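Local coordinates for protein cephalosporin acylase (PDB 2NLZ) that probably hydrolyses amide bonds as an acylase or gamma-glutamyltranspeptidase-like member of the N-terminal nucleophile hydrolases, at residues 431-443 and 508-520. The protein carries 1 engineered substitution. Residues are numbered along the deposited sequence; the frame is centred on the assembly and turned at random.
Sequences QPIGPFGVMGGFM and AFGRGQIIWRDPT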
# COMPACT_ATOMS: atom_id res chain seq x y z
N GLN D 431 22.61 24.00 -22.85
CA GLN D 431 23.16 22.66 -22.74
C GLN D 431 22.00 21.68 -22.91
O GLN D 431 20.88 21.95 -22.45
CB GLN D 431 23.85 22.46 -21.38
CG GLN D 431 25.09 23.32 -21.15
CD GLN D 431 26.24 22.96 -22.08
OE1 GLN D 431 26.50 21.79 -22.34
NE2 GLN D 431 26.92 23.98 -22.59
N PRO D 432 22.24 20.55 -23.59
CA PRO D 432 21.16 19.59 -23.73
C PRO D 432 21.05 18.73 -22.48
O PRO D 432 22.07 18.23 -21.97
CB PRO D 432 21.63 18.73 -24.90
CG PRO D 432 23.10 18.69 -24.76
CD PRO D 432 23.48 20.07 -24.23
N ILE D 433 19.84 18.58 -21.97
CA ILE D 433 19.68 17.59 -20.92
C ILE D 433 18.97 16.32 -21.44
O ILE D 433 19.26 15.22 -20.98
CB ILE D 433 19.18 18.15 -19.55
CG1 ILE D 433 17.67 18.19 -19.47
CG2 ILE D 433 19.80 19.53 -19.22
CD1 ILE D 433 17.23 18.30 -18.04
N GLY D 434 18.08 16.46 -22.42
CA GLY D 434 17.61 15.25 -23.10
C GLY D 434 16.22 15.16 -23.73
O GLY D 434 15.40 16.09 -23.66
N PRO D 435 15.97 14.01 -24.38
CA PRO D 435 14.67 13.73 -24.99
C PRO D 435 13.70 13.08 -24.00
O PRO D 435 14.10 12.30 -23.13
CB PRO D 435 15.03 12.77 -26.12
CG PRO D 435 16.24 12.04 -25.61
CD PRO D 435 16.93 12.92 -24.60
N PHE D 436 12.42 13.43 -24.15
CA PHE D 436 11.36 12.82 -23.37
C PHE D 436 10.10 12.81 -24.22
O PHE D 436 9.99 13.56 -25.19
CB PHE D 436 11.13 13.59 -22.06
CG PHE D 436 10.50 14.94 -22.25
CD1 PHE D 436 11.29 16.05 -22.45
CD2 PHE D 436 9.12 15.11 -22.22
CE1 PHE D 436 10.73 17.28 -22.62
CE2 PHE D 436 8.55 16.34 -22.40
CZ PHE D 436 9.36 17.43 -22.59
N GLY D 437 9.16 11.94 -23.86
CA GLY D 437 7.84 11.92 -24.48
C GLY D 437 6.91 11.02 -23.70
O GLY D 437 7.36 10.05 -23.09
N VAL D 438 5.63 11.37 -23.68
CA VAL D 438 4.61 10.45 -23.17
C VAL D 438 3.48 10.24 -24.18
O VAL D 438 2.52 11.01 -24.22
CB VAL D 438 4.05 10.87 -21.81
CG1 VAL D 438 3.13 9.76 -21.27
CG2 VAL D 438 5.16 11.13 -20.83
N MET D 439 3.66 9.21 -25.00
CA MET D 439 2.65 8.50 -25.79
C MET D 439 1.20 8.61 -25.27
O MET D 439 0.97 8.59 -24.07
CB MET D 439 3.07 7.02 -25.76
CG MET D 439 2.61 6.13 -26.88
SD MET D 439 0.92 5.54 -26.73
CE MET D 439 0.82 4.97 -25.06
N GLY D 440 0.22 8.72 -26.16
CA GLY D 440 -1.16 8.47 -25.75
C GLY D 440 -2.28 9.36 -26.25
O GLY D 440 -3.27 9.57 -25.53
N GLY D 441 -2.16 9.86 -27.47
CA GLY D 441 -3.21 10.69 -28.07
C GLY D 441 -3.32 12.06 -27.42
O GLY D 441 -2.38 12.85 -27.45
N PHE D 442 -4.48 12.33 -26.82
CA PHE D 442 -4.72 13.61 -26.14
C PHE D 442 -4.20 13.65 -24.69
O PHE D 442 -4.26 14.68 -24.02
CB PHE D 442 -6.20 13.98 -26.19
CG PHE D 442 -6.68 14.38 -27.56
CD1 PHE D 442 -7.35 13.46 -28.38
CD2 PHE D 442 -6.45 15.66 -28.05
CE1 PHE D 442 -7.80 13.82 -29.65
CE2 PHE D 442 -6.90 16.03 -29.32
CZ PHE D 442 -7.57 15.11 -30.12
N MET D 443 -3.68 12.51 -24.22
CA MET D 443 -2.93 12.45 -22.97
C MET D 443 -1.58 13.19 -23.10
O MET D 443 -1.04 13.71 -22.12
CB MET D 443 -2.70 10.98 -22.56
CG MET D 443 -1.56 10.73 -21.56
SD MET D 443 -2.05 11.06 -19.86
CE MET D 443 -0.47 11.01 -19.01
N ALA D 508 -4.11 3.22 -20.40
CA ALA D 508 -4.90 4.39 -20.75
C ALA D 508 -4.19 5.69 -20.36
O ALA D 508 -4.62 6.78 -20.73
CB ALA D 508 -6.27 4.31 -20.09
N PHE D 509 -3.09 5.58 -19.61
CA PHE D 509 -2.39 6.78 -19.14
C PHE D 509 -1.03 6.99 -19.82
O PHE D 509 -0.16 7.72 -19.32
CB PHE D 509 -2.29 6.77 -17.61
CG PHE D 509 -3.62 6.95 -16.93
CD1 PHE D 509 -4.07 8.21 -16.59
CD2 PHE D 509 -4.42 5.85 -16.65
CE1 PHE D 509 -5.29 8.38 -15.97
CE2 PHE D 509 -5.65 6.01 -16.03
CZ PHE D 509 -6.09 7.28 -15.69
N GLY D 510 -0.87 6.36 -20.97
CA GLY D 510 0.28 6.59 -21.81
C GLY D 510 1.53 5.79 -21.49
O GLY D 510 1.60 5.11 -20.47
N ARG D 511 2.51 5.90 -22.38
CA ARG D 511 3.82 5.27 -22.21
C ARG D 511 4.90 6.34 -22.33
O ARG D 511 4.87 7.17 -23.23
CB ARG D 511 4.03 4.15 -23.23
CG ARG D 511 3.07 2.96 -23.04
CD ARG D 511 2.90 2.10 -24.28
NE ARG D 511 1.59 1.46 -24.31
CZ ARG D 511 1.19 0.63 -25.27
NH1 ARG D 511 2.00 0.33 -26.28
NH2 ARG D 511 -0.02 0.09 -25.22
N GLY D 512 5.87 6.33 -21.43
CA GLY D 512 6.90 7.35 -21.50
C GLY D 512 8.30 6.78 -21.60
O GLY D 512 8.54 5.64 -21.21
N GLN D 513 9.22 7.57 -22.15
CA GLN D 513 10.64 7.27 -22.07
C GLN D 513 11.40 8.57 -21.82
O GLN D 513 11.02 9.64 -22.32
CB GLN D 513 11.18 6.61 -23.34
CG GLN D 513 10.24 5.64 -24.06
CD GLN D 513 10.17 4.29 -23.40
OE1 GLN D 513 9.14 3.62 -23.45
NE2 GLN D 513 11.28 3.88 -22.78
N ILE D 514 12.46 8.47 -21.03
CA ILE D 514 13.28 9.61 -20.69
C ILE D 514 14.75 9.17 -20.73
O ILE D 514 15.09 8.10 -20.23
CB ILE D 514 12.93 10.16 -19.27
CG1 ILE D 514 11.57 10.88 -19.28
CG2 ILE D 514 14.00 11.11 -18.76
CD1 ILE D 514 10.99 11.17 -17.89
N ILE D 515 15.58 9.99 -21.36
CA ILE D 515 17.03 9.93 -21.19
C ILE D 515 17.52 11.33 -20.79
O ILE D 515 17.31 12.28 -21.54
CB ILE D 515 17.76 9.47 -22.48
CG1 ILE D 515 17.32 8.08 -22.90
CG2 ILE D 515 19.25 9.42 -22.24
CD1 ILE D 515 17.92 7.63 -24.21
N TRP D 516 18.14 11.45 -19.61
CA TRP D 516 18.79 12.70 -19.22
C TRP D 516 20.31 12.60 -19.27
O TRP D 516 20.90 11.64 -18.79
CB TRP D 516 18.37 13.21 -17.83
CG TRP D 516 16.90 13.51 -17.56
CD1 TRP D 516 16.25 13.29 -16.39
CD2 TRP D 516 15.93 14.08 -18.45
NE1 TRP D 516 14.93 13.67 -16.49
CE2 TRP D 516 14.70 14.16 -17.74
CE3 TRP D 516 15.97 14.54 -19.78
CZ2 TRP D 516 13.52 14.67 -18.32
CZ3 TRP D 516 14.79 15.05 -20.36
CH2 TRP D 516 13.58 15.11 -19.63
N ARG D 517 20.94 13.62 -19.85
CA ARG D 517 22.38 13.73 -19.85
C ARG D 517 22.84 14.81 -18.88
O ARG D 517 22.41 15.96 -18.98
CB ARG D 517 22.89 14.08 -21.24
CG ARG D 517 24.31 14.61 -21.19
CD ARG D 517 24.70 15.46 -22.39
NE ARG D 517 25.57 14.66 -23.22
CZ ARG D 517 26.89 14.75 -23.31
NH1 ARG D 517 27.50 13.88 -24.10
NH2 ARG D 517 27.59 15.69 -22.68
N ASP D 518 23.71 14.42 -17.96
CA ASP D 518 24.38 15.36 -17.07
C ASP D 518 25.36 16.20 -17.89
O ASP D 518 26.26 15.65 -18.52
CB ASP D 518 25.12 14.59 -15.98
CG ASP D 518 25.59 15.48 -14.84
OD1 ASP D 518 25.11 15.27 -13.71
OD2 ASP D 518 26.45 16.36 -15.08
N PRO D 519 25.19 17.54 -17.88
CA PRO D 519 26.02 18.41 -18.74
C PRO D 519 27.50 18.46 -18.34
O PRO D 519 28.36 18.65 -19.20
CB PRO D 519 25.36 19.78 -18.60
CG PRO D 519 24.66 19.74 -17.29
CD PRO D 519 24.23 18.32 -17.08
N THR D 520 27.79 18.26 -17.05
CA THR D 520 29.17 18.25 -16.56
C THR D 520 29.90 16.95 -16.88
O THR D 520 30.88 16.96 -17.64
CB THR D 520 29.26 18.52 -15.04
OG1 THR D 520 27.95 18.56 -14.48
CG2 THR D 520 29.95 19.86 -14.77
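Neighbouring antiparallel strands, consistent with the alpha-beta-beta-alpha core of Ntn hydrolases, meet where 431-438 runs beside 512-517, and they show a strand pair running beside a bulge that faces the next strand. In this classic beta bulge Ile-433 and Gly-434 both face Leu-426, and beside it Arg-517 N still donates to Ile-433 O at 2.6 Å, in the carbonyl plane. Farther along, Ile-515 N reaches Pro-435 O almost in line with the carbonyl, and Gly-437 and Gln-513 form a hydrogen-bonded pair in which the bond from Gly-437 N is weak. On the face turned to helix 444-457, the indole of Trp-516 has Ile-514 CG2 over the centre of one face, 3.3 Å above the plane, while Gly-434 CA and Phe-436 CD1 lie at its edge. With CG between the backbone N and the carbonyl carbon (chi1 70°), Phe-436 holds both CB and CD1 3.8 Å from Trp-516 CH2; the Phe-436 ring also meets His-448 edge-to-face. At the Met-439 end of the pair, Met-439 lies alongside Arg-511, its CE 3.6 Å from Arg-511 CD, while the guanidinium continues to a salt bridge with Glu-62. Replacing Met-443 with an alanine would probably open a gap beside the Phe-509 carbonyl, because CG, SD and CE of the bent methionine chain all lie against it, with CE 3.3 Å from Phe-509 O.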